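PDB 1VM7: ribokinase from Thermotoga maritima, which probably phosphorylates D-ribose at O-5 with ATP and magnesium, yielding ribose 5-phosphate for nucleotide synthesis and the pentose phosphate pathway. Local coordinates for residues A[186-191]-A[224-229]; A[23-28]-A[101-106]; A[58-63]-A[261-266]; A[257-262]-A[282-287]. One frame throughout, in Å; residues are numbered along the deposited sequence.

Three of the four contacts cluster in the large alpha/beta domain. Contacts 3 and 4 have centres about 8 Å apart and share Asn261 and Gly262 of helix 256-269, which packs on helix 53-65 in one and helix 274-288 in the other. Contact 1, in the nine-stranded sheet, touches both, its centre about 11 Å from that of contact 4 and 16 Å from that of contact 3. Contact 2 stands apart in the four-stranded lid sheet, about 26 Å from contact 1 between centres. It closes before contact 1 opens; contact 1 nests within the loop closed by contact 3. The predicted sugar site draws on lid and core, the predicted ATP site on contacts 1 and 4.

Contact 1 (A[186-191]-A[224-229]); sequences YLTPNE and IVKLGD
Lys226 reaches back along Pro189 and Thr188, in the loop that follows strand 186-187. Its CB and CG both skirt Pro189 O, each at 4.1 Å. CD carries the chain to a bend, chi3 -131°, which brings CE down on Thr188: CE lies 3.1 Å from Thr188 O and 3.9 Å from Thr188 OG1, the two side chains crossing obliquely. NZ, at the tip, goes beyond the two segments to a salt bridge with Asp169 and a hydrogen bond to Asn261 OD1, with a weak one to Gly257 O. Thr188 OG1 is hydrogen-bonded to the same Asp169 and Asn261, a shared polar cluster that probably fixes the ammonium. The backbones are joined by Ile224 N to Leu187 O at 2.8 Å and Lys226 N to Pro189 O at 3.0 Å, and Thr188 CA adds a CA-H...O contact to Ile224 O. On the apolar side the CD1 methyl of Ile224 meets Tyr186 CD2 at 3.5 Å, beneath helix 256-269, whose Phe264 packs edge-to-face with Tyr186. Farther on, Asn190 caps the helix that follows, its OD1 taking Glu193 N. Parallel strands 186-187 and 222-226 are neighbours in the central sheet of the PfkB kinase fold; Lys226 closes its strand and Asn190 lies just past the other, both in the predicted ATP site.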
loop_
_atom_site.group_PDB
_atom_site.type_symbol
_atom_site.label_atom_id
_atom_site.label_comp_id
_atom_site.label_asym_id
_atom_site.label_seq_id
_atom_site.Cartn_x
_atom_site.Cartn_y
_atom_site.Cartn_z
ATOM N N TYR A 186 0.349 -14.557 -32.412
ATOM C CA TYR A 186 -0.687 -13.559 -32.144
ATOM C C TYR A 186 -0.103 -12.372 -31.399
ATOM O O TYR A 186 0.608 -12.535 -30.387
ATOM C CB TYR A 186 -1.857 -14.154 -31.328
ATOM C CG TYR A 186 -2.652 -15.170 -32.093
ATOM C CD1 TYR A 186 -2.292 -16.507 -32.079
ATOM C CD2 TYR A 186 -3.739 -14.793 -32.868
ATOM C CE1 TYR A 186 -2.993 -17.439 -32.788
ATOM C CE2 TYR A 186 -4.440 -15.727 -33.605
ATOM C CZ TYR A 186 -4.069 -17.056 -33.550
ATOM O OH TYR A 186 -4.754 -18.013 -34.278
ATOM N N LEU A 187 -0.390 -11.177 -31.917
ATOM C CA LEU A 187 -0.135 -9.933 -31.203
ATOM C C LEU A 187 -1.494 -9.324 -30.892
ATOM O O LEU A 187 -2.323 -9.174 -31.782
ATOM C CB LEU A 187 0.686 -8.972 -32.074
ATOM C CG LEU A 187 1.127 -7.654 -31.422
ATOM C CD1 LEU A 187 2.213 -7.914 -30.429
ATOM C CD2 LEU A 187 1.583 -6.645 -32.457
ATOM N N THR A 188 -1.729 -8.967 -29.638
ATOM C CA THR A 188 -3.094 -8.607 -29.202
ATOM C C THR A 188 -3.137 -7.227 -28.547
ATOM O O THR A 188 -3.438 -7.112 -27.380
ATOM C CB THR A 188 -3.665 -9.662 -28.214
ATOM O OG1 THR A 188 -2.928 -9.631 -26.983
ATOM C CG2 THR A 188 -3.583 -11.076 -28.807
ATOM N N PRO A 189 -2.805 -6.169 -29.291
ATOM C CA PRO A 189 -2.823 -4.854 -28.676
ATOM C C PRO A 189 -4.242 -4.333 -28.554
ATOM O O PRO A 189 -5.076 -4.691 -29.357
ATOM C CB PRO A 189 -2.052 -3.994 -29.692
ATOM C CG PRO A 189 -2.418 -4.625 -30.991
ATOM C CD PRO A 189 -2.458 -6.095 -30.722
ATOM N N ASN A 190 -4.507 -3.511 -27.549
ATOM C CA ASN A 190 -5.717 -2.700 -27.547
ATOM C C ASN A 190 -5.445 -1.451 -28.379
ATOM O O ASN A 190 -4.375 -1.315 -28.972
ATOM C CB ASN A 190 -6.165 -2.352 -26.117
ATOM C CG ASN A 190 -5.207 -1.411 -25.382
ATOM O OD1 ASN A 190 -4.498 -0.602 -25.989
ATOM N ND2 ASN A 190 -5.192 -1.521 -24.045
ATOM N N GLU A 191 -6.407 -0.534 -28.434
ATOM C CA GLU A 191 -6.326 0.573 -29.377
ATOM C C GLU A 191 -5.227 1.577 -29.022
ATOM O O GLU A 191 -4.494 2.053 -29.894
ATOM C CB GLU A 191 -7.674 1.265 -29.500
ATOM C CG GLU A 191 -7.671 2.335 -30.572
ATOM C CD GLU A 191 -9.036 2.602 -31.140
ATOM O OE1 GLU A 191 -10.043 2.203 -30.507
ATOM O OE2 GLU A 191 -9.080 3.196 -32.231
ATOM N N ILE A 224 -4.545 -9.295 -33.429
ATOM C CA ILE A 224 -5.900 -9.136 -32.911
ATOM C C ILE A 224 -5.940 -7.812 -32.187
ATOM O O ILE A 224 -5.319 -7.648 -31.144
ATOM C CB ILE A 224 -6.284 -10.253 -31.931
ATOM C CG1 ILE A 224 -6.213 -11.616 -32.623
ATOM C CG2 ILE A 224 -7.693 -10.026 -31.378
ATOM C CD1 ILE A 224 -6.367 -12.770 -31.652
ATOM N N VAL A 225 -6.668 -6.857 -32.738
ATOM C CA VAL A 225 -6.765 -5.564 -32.085
ATOM C C VAL A 225 -8.048 -5.507 -31.266
ATOM O O VAL A 225 -9.127 -5.562 -31.814
ATOM C CB VAL A 225 -6.720 -4.393 -33.073
ATOM C CG1 VAL A 225 -6.533 -3.078 -32.319
ATOM C CG2 VAL A 225 -5.584 -4.593 -34.108
ATOM N N LYS A 226 -7.913 -5.386 -29.948
ATOM C CA LYS A 226 -9.072 -5.292 -29.069
ATOM C C LYS A 226 -9.584 -3.870 -29.088
ATOM O O LYS A 226 -8.881 -2.967 -28.652
ATOM C CB LYS A 226 -8.698 -5.682 -27.649
ATOM C CG LYS A 226 -7.914 -7.006 -27.541
ATOM C CD LYS A 226 -7.586 -7.337 -26.080
ATOM C CE LYS A 226 -6.097 -7.706 -25.869
ATOM N NZ LYS A 226 -5.776 -7.888 -24.420
ATOM N N LEU A 227 -10.803 -3.656 -29.584
ATOM C CA LEU A 227 -11.341 -2.284 -29.724
ATOM C C LEU A 227 -12.429 -1.880 -28.729
ATOM O O LEU A 227 -13.125 -0.908 -28.969
ATOM C CB LEU A 227 -11.864 -2.031 -31.152
ATOM C CG LEU A 227 -10.989 -2.439 -32.336
ATOM C CD1 LEU A 227 -11.752 -2.219 -33.645
ATOM C CD2 LEU A 227 -9.689 -1.657 -32.317
ATOM N N GLY A 228 -12.577 -2.596 -27.616
ATOM C CA GLY A 228 -13.601 -2.237 -26.615
ATOM C C GLY A 228 -14.999 -2.452 -27.158
ATOM O O GLY A 228 -15.334 -3.574 -27.550
ATOM N N ASP A 229 -15.793 -1.378 -27.193
ATOM C CA ASP A 229 -17.176 -1.387 -27.721
ATOM C C ASP A 229 -17.222 -1.799 -29.176
ATOM O O ASP A 229 -18.239 -2.333 -29.672
ATOM C CB ASP A 229 -17.774 0.021 -27.686
ATOM C CG ASP A 229 -17.603 0.702 -26.360
ATOM O OD1 ASP A 229 -17.064 0.061 -25.444
ATOM O OD2 ASP A 229 -17.998 1.888 -26.249
HETATM O O HOH W 1 -8.767 -0.198 -26.798
#

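Contact 2 (A[23-28]-A[101-106]); sequences SNIDIV and LPTGRA
Ile25 pairs with Arg105, and Asp26 with Ala106, as parallel neighbours in the four-stranded lid sheet of the ribokinase fold. Three backbone hydrogen bonds join them: Ile25 N to Gly104 O, Ala106 N to Ile25 O at 2.9 Å, and Ile27 N to Ala106 O at 2.8 Å. A water bridges Ser23 O and Gly104 N. Apolar contact is light: Ile27 CD1 lies 4.1 Å from Arg105 CB, the side chains running the same way, and Ile27 also packs on Phe107 of the second subunit of the homodimer. On the other face Asp26 OD1 lies 3.5 Å from Ala106 CB. Asn24 extends from its backbone N (chi1 -174°) over the Arg105-Ala106 peptide and sets OD1 3.1 Å from Arg105 C. Were Asn24 an alanine, the peptide would probably lose the amide lying over it, and the predicted ribose site the part this side chain plays there. Within its own segment, Arg105 NE and NH2, side-on, both hold Thr103 O, at 3.1 and 3.0 Å, nearly in the guanidinium plane, while NH2 also forms a salt bridge with Asp78 OD2.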
loop_
_atom_site.group_PDB
_atom_site.type_symbol
_atom_site.label_atom_id
_atom_site.label_comp_id
_atom_site.label_asym_id
_atom_site.label_seq_id
_atom_site.Cartn_x
_atom_site.Cartn_y
_atom_site.Cartn_z
ATOM N N SER A 23 2.287 -11.429 -11.559
ATOM C CA SER A 23 1.328 -11.535 -10.449
ATOM C C SER A 23 1.473 -10.259 -9.569
ATOM O O SER A 23 2.591 -9.923 -9.185
ATOM C CB SER A 23 1.635 -12.719 -9.537
ATOM O OG SER A 23 1.568 -13.954 -10.195
ATOM N N ASN A 24 0.375 -9.571 -9.257
ATOM C CA ASN A 24 0.364 -8.308 -8.512
ATOM C C ASN A 24 -0.782 -8.360 -7.511
ATOM O O ASN A 24 -1.834 -8.976 -7.782
ATOM C CB ASN A 24 0.125 -7.190 -9.537
ATOM C CG ASN A 24 0.237 -5.802 -8.961
ATOM O OD1 ASN A 24 1.351 -5.302 -8.674
ATOM N ND2 ASN A 24 -0.926 -5.125 -8.832
ATOM N N ILE A 25 -0.590 -7.729 -6.366
ATOM C CA ILE A 25 -1.665 -7.414 -5.451
ATOM C C ILE A 25 -2.043 -5.989 -5.743
ATOM O O ILE A 25 -1.172 -5.125 -5.696
ATOM C CB ILE A 25 -1.158 -7.430 -3.999
ATOM C CG1 ILE A 25 -0.494 -8.771 -3.699
ATOM C CG2 ILE A 25 -2.288 -7.172 -3.024
ATOM C CD1 ILE A 25 -1.399 -9.965 -3.885
ATOM N N ASP A 26 -3.326 -5.734 -6.006
ATOM C CA ASP A 26 -3.800 -4.355 -6.168
ATOM C C ASP A 26 -4.386 -3.876 -4.856
ATOM O O ASP A 26 -5.380 -4.433 -4.368
ATOM C CB ASP A 26 -4.829 -4.269 -7.285
ATOM C CG ASP A 26 -4.208 -4.459 -8.640
ATOM O OD1 ASP A 26 -3.071 -4.036 -8.815
ATOM O OD2 ASP A 26 -4.862 -4.991 -9.540
ATOM N N ILE A 27 -3.765 -2.839 -4.299
ATOM C CA ILE A 27 -4.155 -2.285 -3.009
ATOM C C ILE A 27 -4.894 -0.984 -3.266
ATOM O O ILE A 27 -4.284 0.019 -3.661
ATOM C CB ILE A 27 -2.927 -2.088 -2.058
ATOM C CG1 ILE A 27 -2.247 -3.434 -1.794
ATOM C CG2 ILE A 27 -3.338 -1.456 -0.733
ATOM C CD1 ILE A 27 -0.801 -3.303 -1.446
ATOM N N VAL A 28 -6.224 -1.006 -3.071
ATOM C CA VAL A 28 -7.036 0.123 -3.456
ATOM C C VAL A 28 -7.320 0.913 -2.202
ATOM O O VAL A 28 -7.942 0.415 -1.258
ATOM C CB VAL A 28 -8.350 -0.304 -4.145
ATOM C CG1 VAL A 28 -9.187 0.926 -4.523
ATOM C CG2 VAL A 28 -8.036 -1.138 -5.389
ATOM N N LEU A 101 12.041 -11.194 -2.706
ATOM C CA LEU A 101 11.529 -9.839 -2.817
ATOM C C LEU A 101 10.049 -9.851 -2.418
ATOM O O LEU A 101 9.414 -10.903 -2.436
ATOM C CB LEU A 101 11.699 -9.312 -4.232
ATOM C CG LEU A 101 13.101 -8.937 -4.743
ATOM C CD1 LEU A 101 12.953 -8.328 -6.135
ATOM C CD2 LEU A 101 13.822 -7.928 -3.870
ATOM N N PRO A 102 9.491 -8.688 -2.034
ATOM C CA PRO A 102 8.048 -8.684 -1.818
ATOM C C PRO A 102 7.315 -9.003 -3.103
ATOM O O PRO A 102 7.772 -8.647 -4.179
ATOM C CB PRO A 102 7.761 -7.241 -1.365
ATOM C CG PRO A 102 9.076 -6.773 -0.799
ATOM C CD PRO A 102 10.063 -7.359 -1.772
ATOM N N THR A 103 6.181 -9.677 -2.975
ATOM C CA THR A 103 5.297 -9.932 -4.078
ATOM C C THR A 103 4.999 -8.580 -4.709
ATOM O O THR A 103 4.873 -7.602 -3.996
ATOM C CB THR A 103 3.960 -10.602 -3.573
ATOM O OG1 THR A 103 4.245 -11.843 -2.905
ATOM C CG2 THR A 103 2.985 -10.853 -4.723
ATOM N N GLY A 104 4.874 -8.520 -6.031
ATOM C CA GLY A 104 4.583 -7.274 -6.734
ATOM C C GLY A 104 3.258 -6.718 -6.225
ATOM O O GLY A 104 2.311 -7.496 -5.872
ATOM N N ARG A 105 3.208 -5.402 -6.129
ATOM C CA ARG A 105 2.035 -4.702 -5.621
ATOM C C ARG A 105 1.812 -3.370 -6.313
ATOM O O ARG A 105 2.741 -2.779 -6.864
ATOM C CB ARG A 105 2.093 -4.577 -4.114
ATOM C CG ARG A 105 3.195 -3.787 -3.489
ATOM C CD ARG A 105 3.316 -4.218 -2.045
ATOM N NE ARG A 105 3.685 -5.619 -2.002
ATOM C CZ ARG A 105 3.741 -6.400 -0.925
ATOM N NH1 ARG A 105 3.468 -5.954 0.293
ATOM N NH2 ARG A 105 4.091 -7.665 -1.084
ATOM N N ALA A 106 0.574 -2.959 -6.381
ATOM C CA ALA A 106 0.234 -1.659 -6.950
ATOM C C ALA A 106 -0.622 -0.959 -5.903
ATOM O O ALA A 106 -1.550 -1.552 -5.315
ATOM C CB ALA A 106 -0.491 -1.805 -8.246
HETATM O O HOH W 2 4.950 -10.900 -7.704
#

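Contact 3 (A[58-63]-A[261-266]); sequences AVTVAK and NGAFAV
Thr60 and Val61 of helix 53-65 lie against Gly262 of helix 256-269 in the helical layer covering one face of the central sheet of the PfkB kinase fold. The local axes approach to 7.8 Å and cross at -41°, running in broadly the same direction. Gly262 makes the close passage possible: a methyl group on its CA would point at helix 53-65 and collide with Thr60 CB. Thr60 presents its methyl, not its hydroxyl. With OG1 anti to the carbonyl carbon (chi1 -59°), the hydroxyl turns back to Asn56 O of its own helix, and CG2 faces across to sit 3.9 Å from Gly262 CA and 3.6 Å from Ala263 N. Val61 comes in beside it. Its CG2 rests 3.6 Å from Gly262 O, a carbonyl already bonded to Val266 N within its own helix. One turn on, Val266 reaches back: its CG2 methyl lies 3.7 Å from Val61 O and 4.4 Å from Val61 CG1. Below this seam Val61 and Ala265 both rest on Ile17 of strand 17-20, so the two helices share a support in the sheet; Ala263 turns to Phe280 and Ala284 of helix 274-288. All the touching residues are buried, and methyl groups and backbone meet with no polar bond between the segments. Fit of shape therefore sets the spacing of the helices, one of which carries the predicted catalytic base, Asp258, a turn before Gly262.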
loop_
_atom_site.group_PDB
_atom_site.type_symbol
_atom_site.label_atom_id
_atom_site.label_comp_id
_atom_site.label_asym_id
_atom_site.label_seq_id
_atom_site.Cartn_x
_atom_site.Cartn_y
_atom_site.Cartn_z
ATOM N N ALA A 58 -3.993 -16.332 -16.654
ATOM C CA ALA A 58 -3.918 -17.704 -16.143
ATOM C C ALA A 58 -5.220 -18.109 -15.448
ATOM O O ALA A 58 -5.744 -19.212 -15.651
ATOM C CB ALA A 58 -2.799 -17.833 -15.204
ATOM N N VAL A 59 -5.728 -17.230 -14.605
ATOM C CA VAL A 59 -6.990 -17.488 -13.884
ATOM C C VAL A 59 -8.150 -17.630 -14.878
ATOM O O VAL A 59 -9.075 -18.426 -14.662
ATOM C CB VAL A 59 -7.287 -16.370 -12.852
ATOM C CG1 VAL A 59 -8.707 -16.505 -12.254
ATOM C CG2 VAL A 59 -6.278 -16.381 -11.753
ATOM N N THR A 60 -8.094 -16.853 -15.964
ATOM C CA THR A 60 -9.067 -16.991 -17.025
ATOM C C THR A 60 -8.946 -18.380 -17.667
ATOM O O THR A 60 -9.942 -19.076 -17.822
ATOM C CB THR A 60 -8.961 -15.824 -18.071
ATOM O OG1 THR A 60 -9.165 -14.561 -17.408
ATOM C CG2 THR A 60 -9.973 -15.974 -19.123
ATOM N N VAL A 61 -7.727 -18.769 -18.017
ATOM C CA VAL A 61 -7.491 -20.047 -18.643
ATOM C C VAL A 61 -8.029 -21.179 -17.769
ATOM O O VAL A 61 -8.811 -22.003 -18.259
ATOM C CB VAL A 61 -5.997 -20.211 -18.972
ATOM C CG1 VAL A 61 -5.683 -21.661 -19.302
ATOM C CG2 VAL A 61 -5.599 -19.243 -20.148
ATOM N N ALA A 62 -7.665 -21.160 -16.484
ATOM C CA ALA A 62 -8.052 -22.175 -15.525
ATOM C C ALA A 62 -9.558 -22.238 -15.384
ATOM O O ALA A 62 -10.157 -23.312 -15.497
ATOM C CB ALA A 62 -7.382 -21.916 -14.153
ATOM N N LYS A 63 -10.189 -21.082 -15.226
ATOM C CA LYS A 63 -11.622 -21.042 -14.952
ATOM C C LYS A 63 -12.465 -21.343 -16.187
ATOM O O LYS A 63 -13.470 -22.048 -16.104
ATOM C CB LYS A 63 -11.968 -19.683 -14.344
ATOM C CG LYS A 63 -13.294 -19.638 -13.591
ATOM C CD LYS A 63 -13.402 -18.367 -12.751
ATOM C CE LYS A 63 -14.834 -18.244 -12.200
ATOM N NZ LYS A 63 -15.080 -16.831 -11.728
ATOM N N ASN A 261 -7.809 -12.628 -23.802
ATOM C CA ASN A 261 -6.628 -13.403 -24.197
ATOM C C ASN A 261 -6.696 -14.849 -23.686
ATOM O O ASN A 261 -6.406 -15.763 -24.450
ATOM C CB ASN A 261 -5.319 -12.710 -23.762
ATOM C CG ASN A 261 -4.871 -11.628 -24.747
ATOM O OD1 ASN A 261 -5.676 -10.869 -25.240
ATOM N ND2 ASN A 261 -3.572 -11.564 -25.019
ATOM N N GLY A 262 -7.100 -15.029 -22.423
ATOM C CA GLY A 262 -7.163 -16.349 -21.809
ATOM C C GLY A 262 -8.222 -17.227 -22.426
ATOM O O GLY A 262 -7.978 -18.393 -22.727
ATOM N N ALA A 263 -9.404 -16.652 -22.629
ATOM C CA ALA A 263 -10.513 -17.342 -23.288
ATOM C C ALA A 263 -10.197 -17.636 -24.755
ATOM O O ALA A 263 -10.454 -18.731 -25.241
ATOM C CB ALA A 263 -11.750 -16.516 -23.175
ATOM N N PHE A 264 -9.623 -16.662 -25.462
ATOM C CA PHE A 264 -9.127 -16.908 -26.818
ATOM C C PHE A 264 -8.225 -18.143 -26.869
ATOM O O PHE A 264 -8.392 -19.000 -27.719
ATOM C CB PHE A 264 -8.365 -15.681 -27.315
ATOM C CG PHE A 264 -7.834 -15.828 -28.690
ATOM C CD1 PHE A 264 -8.685 -15.748 -29.778
ATOM C CD2 PHE A 264 -6.497 -16.073 -28.913
ATOM C CE1 PHE A 264 -8.213 -15.901 -31.050
ATOM C CE2 PHE A 264 -6.010 -16.197 -30.207
ATOM C CZ PHE A 264 -6.871 -16.132 -31.257
ATOM N N ALA A 265 -7.286 -18.220 -25.932
ATOM C CA ALA A 265 -6.311 -19.297 -25.877
ATOM C C ALA A 265 -6.960 -20.654 -25.547
ATOM O O ALA A 265 -6.579 -21.663 -26.120
ATOM C CB ALA A 265 -5.244 -18.938 -24.877
ATOM N N VAL A 266 -7.920 -20.652 -24.615
ATOM C CA VAL A 266 -8.742 -21.836 -24.290
ATOM C C VAL A 266 -9.418 -22.403 -25.515
ATOM O O VAL A 266 -9.419 -23.610 -25.716
ATOM C CB VAL A 266 -9.839 -21.504 -23.210
ATOM C CG1 VAL A 266 -10.913 -22.607 -23.113
ATOM C CG2 VAL A 266 -9.198 -21.305 -21.842
#

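Contact 4 (A[257-262]-A[282-287]); sequences GDVFNG and TAAAAI
The ring of Phe260 is met by segment 282-287 at its edge: Thr282 N lies near the ring plane, 3.6 Å from Phe260 CD1, and Thr282 OG1 is 4.0 Å from Phe260 CE1. At the other edge, by CD2, Asn261 OD1 lies in the ring plane. Asn261 keeps that oxygen for Lys226 NZ, which it holds by a hydrogen bond, and Thr282 OG1 has its own partner in Val278 O, one turn back in its helix. CG of Phe260 is anti to the backbone N (chi1 176°), which carries the ring toward Thr282; Ile224, in the central sheet, also packs against it. Replacing Phe260 by an alanine would probably open a gap between Thr282 and Ile224, taking away the ring that packs on both. The two segments belong to successive antiparallel helices, 256-269 and 274-288, an alpha-alpha hairpin of the PfkB kinase fold. Their axes come within 7.8 Å at a crossing angle of 151°, a spacing that the alanines of the second helix allow. The methyl of Ala285, its CB, meets Phe260 CB at 4.3 Å. Val259 lies against the same helix with its CG1 methyl, 3.5 Å from Ala284 O, 3.6 Å from Ala285 N and 3.8 Å from Ala284 CB. Asp258, the predicted proton acceptor, points elsewhere, its OD1 bonded to Gln57 NE2 and its OD2 to Asn56 ND2.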
loop_
_atom_site.group_PDB
_atom_site.type_symbol
_atom_site.label_atom_id
_atom_site.label_comp_id
_atom_site.label_asym_id
_atom_site.label_seq_id
_atom_site.Cartn_x
_atom_site.Cartn_y
_atom_site.Cartn_z
ATOM N N GLY A 257 -9.323 -7.370 -21.400
ATOM C CA GLY A 257 -8.347 -7.803 -22.396
ATOM C C GLY A 257 -7.677 -9.105 -21.988
ATOM O O GLY A 257 -7.444 -9.951 -22.822
ATOM N N ASP A 258 -7.358 -9.210 -20.701
ATOM C CA ASP A 258 -6.834 -10.418 -20.060
ATOM C C ASP A 258 -7.813 -11.578 -20.183
ATOM O O ASP A 258 -7.435 -12.712 -20.497
ATOM C CB ASP A 258 -6.571 -10.138 -18.566
ATOM C CG ASP A 258 -5.487 -9.086 -18.338
ATOM O OD1 ASP A 258 -4.521 -9.047 -19.163
ATOM O OD2 ASP A 258 -5.579 -8.329 -17.319
ATOM N N VAL A 259 -9.082 -11.299 -19.899
ATOM C CA VAL A 259 -10.123 -12.299 -20.099
ATOM C C VAL A 259 -10.200 -12.705 -21.574
ATOM O O VAL A 259 -10.226 -13.885 -21.888
ATOM C CB VAL A 259 -11.501 -11.821 -19.569
ATOM C CG1 VAL A 259 -12.611 -12.819 -19.880
ATOM C CG2 VAL A 259 -11.439 -11.647 -18.078
ATOM N N PHE A 260 -10.197 -11.731 -22.484
ATOM C CA PHE A 260 -10.181 -12.067 -23.880
ATOM C C PHE A 260 -9.024 -13.003 -24.208
ATOM O O PHE A 260 -9.216 -14.032 -24.856
ATOM C CB PHE A 260 -10.105 -10.822 -24.769
ATOM C CG PHE A 260 -10.000 -11.173 -26.203
ATOM C CD1 PHE A 260 -11.126 -11.545 -26.904
ATOM C CD2 PHE A 260 -8.768 -11.289 -26.809
ATOM C CE1 PHE A 260 -11.044 -11.934 -28.236
ATOM C CE2 PHE A 260 -8.672 -11.685 -28.131
ATOM C CZ PHE A 260 -9.822 -12.001 -28.855
ATOM N N ASN A 261 -7.809 -12.628 -23.802
ATOM C CA ASN A 261 -6.628 -13.403 -24.197
ATOM C C ASN A 261 -6.696 -14.849 -23.686
ATOM O O ASN A 261 -6.406 -15.763 -24.450
ATOM C CB ASN A 261 -5.319 -12.710 -23.762
ATOM C CG ASN A 261 -4.871 -11.628 -24.747
ATOM O OD1 ASN A 261 -5.676 -10.869 -25.240
ATOM N ND2 ASN A 261 -3.572 -11.564 -25.019
ATOM N N GLY A 262 -7.100 -15.029 -22.423
ATOM C CA GLY A 262 -7.163 -16.349 -21.809
ATOM C C GLY A 262 -8.222 -17.227 -22.426
ATOM O O GLY A 262 -7.978 -18.393 -22.727
ATOM N N THR A 282 -14.428 -13.023 -27.123
ATOM C CA THR A 282 -15.306 -11.855 -27.127
ATOM C C THR A 282 -16.463 -12.059 -26.137
ATOM O O THR A 282 -16.833 -11.158 -25.401
ATOM C CB THR A 282 -15.824 -11.592 -28.559
ATOM O OG1 THR A 282 -14.796 -10.926 -29.309
ATOM C CG2 THR A 282 -17.057 -10.737 -28.549
ATOM N N ALA A 283 -17.035 -13.252 -26.136
ATOM C CA ALA A 283 -18.149 -13.552 -25.262
ATOM C C ALA A 283 -17.745 -13.500 -23.799
ATOM O O ALA A 283 -18.458 -12.956 -22.960
ATOM C CB ALA A 283 -18.698 -14.933 -25.591
ATOM N N ALA A 284 -16.590 -14.083 -23.506
ATOM C CA ALA A 284 -16.020 -14.121 -22.164
ATOM C C ALA A 284 -15.659 -12.737 -21.637
ATOM O O ALA A 284 -15.986 -12.411 -20.488
ATOM C CB ALA A 284 -14.778 -15.011 -22.158
ATOM N N ALA A 285 -14.992 -11.935 -22.477
ATOM C CA ALA A 285 -14.696 -10.545 -22.150
ATOM C C ALA A 285 -15.976 -9.792 -21.856
ATOM O O ALA A 285 -16.052 -9.052 -20.889
ATOM C CB ALA A 285 -13.980 -9.877 -23.287
ATOM N N ALA A 286 -16.972 -9.974 -22.716
ATOM C CA ALA A 286 -18.212 -9.230 -22.637
ATOM C C ALA A 286 -18.949 -9.491 -21.319
ATOM O O ALA A 286 -19.671 -8.633 -20.809
ATOM C CB ALA A 286 -19.124 -9.637 -23.802
ATOM N N ILE A 287 -18.854 -10.713 -20.818
ATOM C CA ILE A 287 -19.472 -11.046 -19.529
ATOM C C ILE A 287 -18.666 -10.392 -18.414
ATOM O O ILE A 287 -19.238 -9.863 -17.459
ATOM C CB ILE A 287 -19.532 -12.574 -19.238
ATOM C CG1 ILE A 287 -20.367 -13.322 -20.275
ATOM C CG2 ILE A 287 -20.096 -12.841 -17.825
ATOM C CD1 ILE A 287 -20.200 -14.834 -20.221
#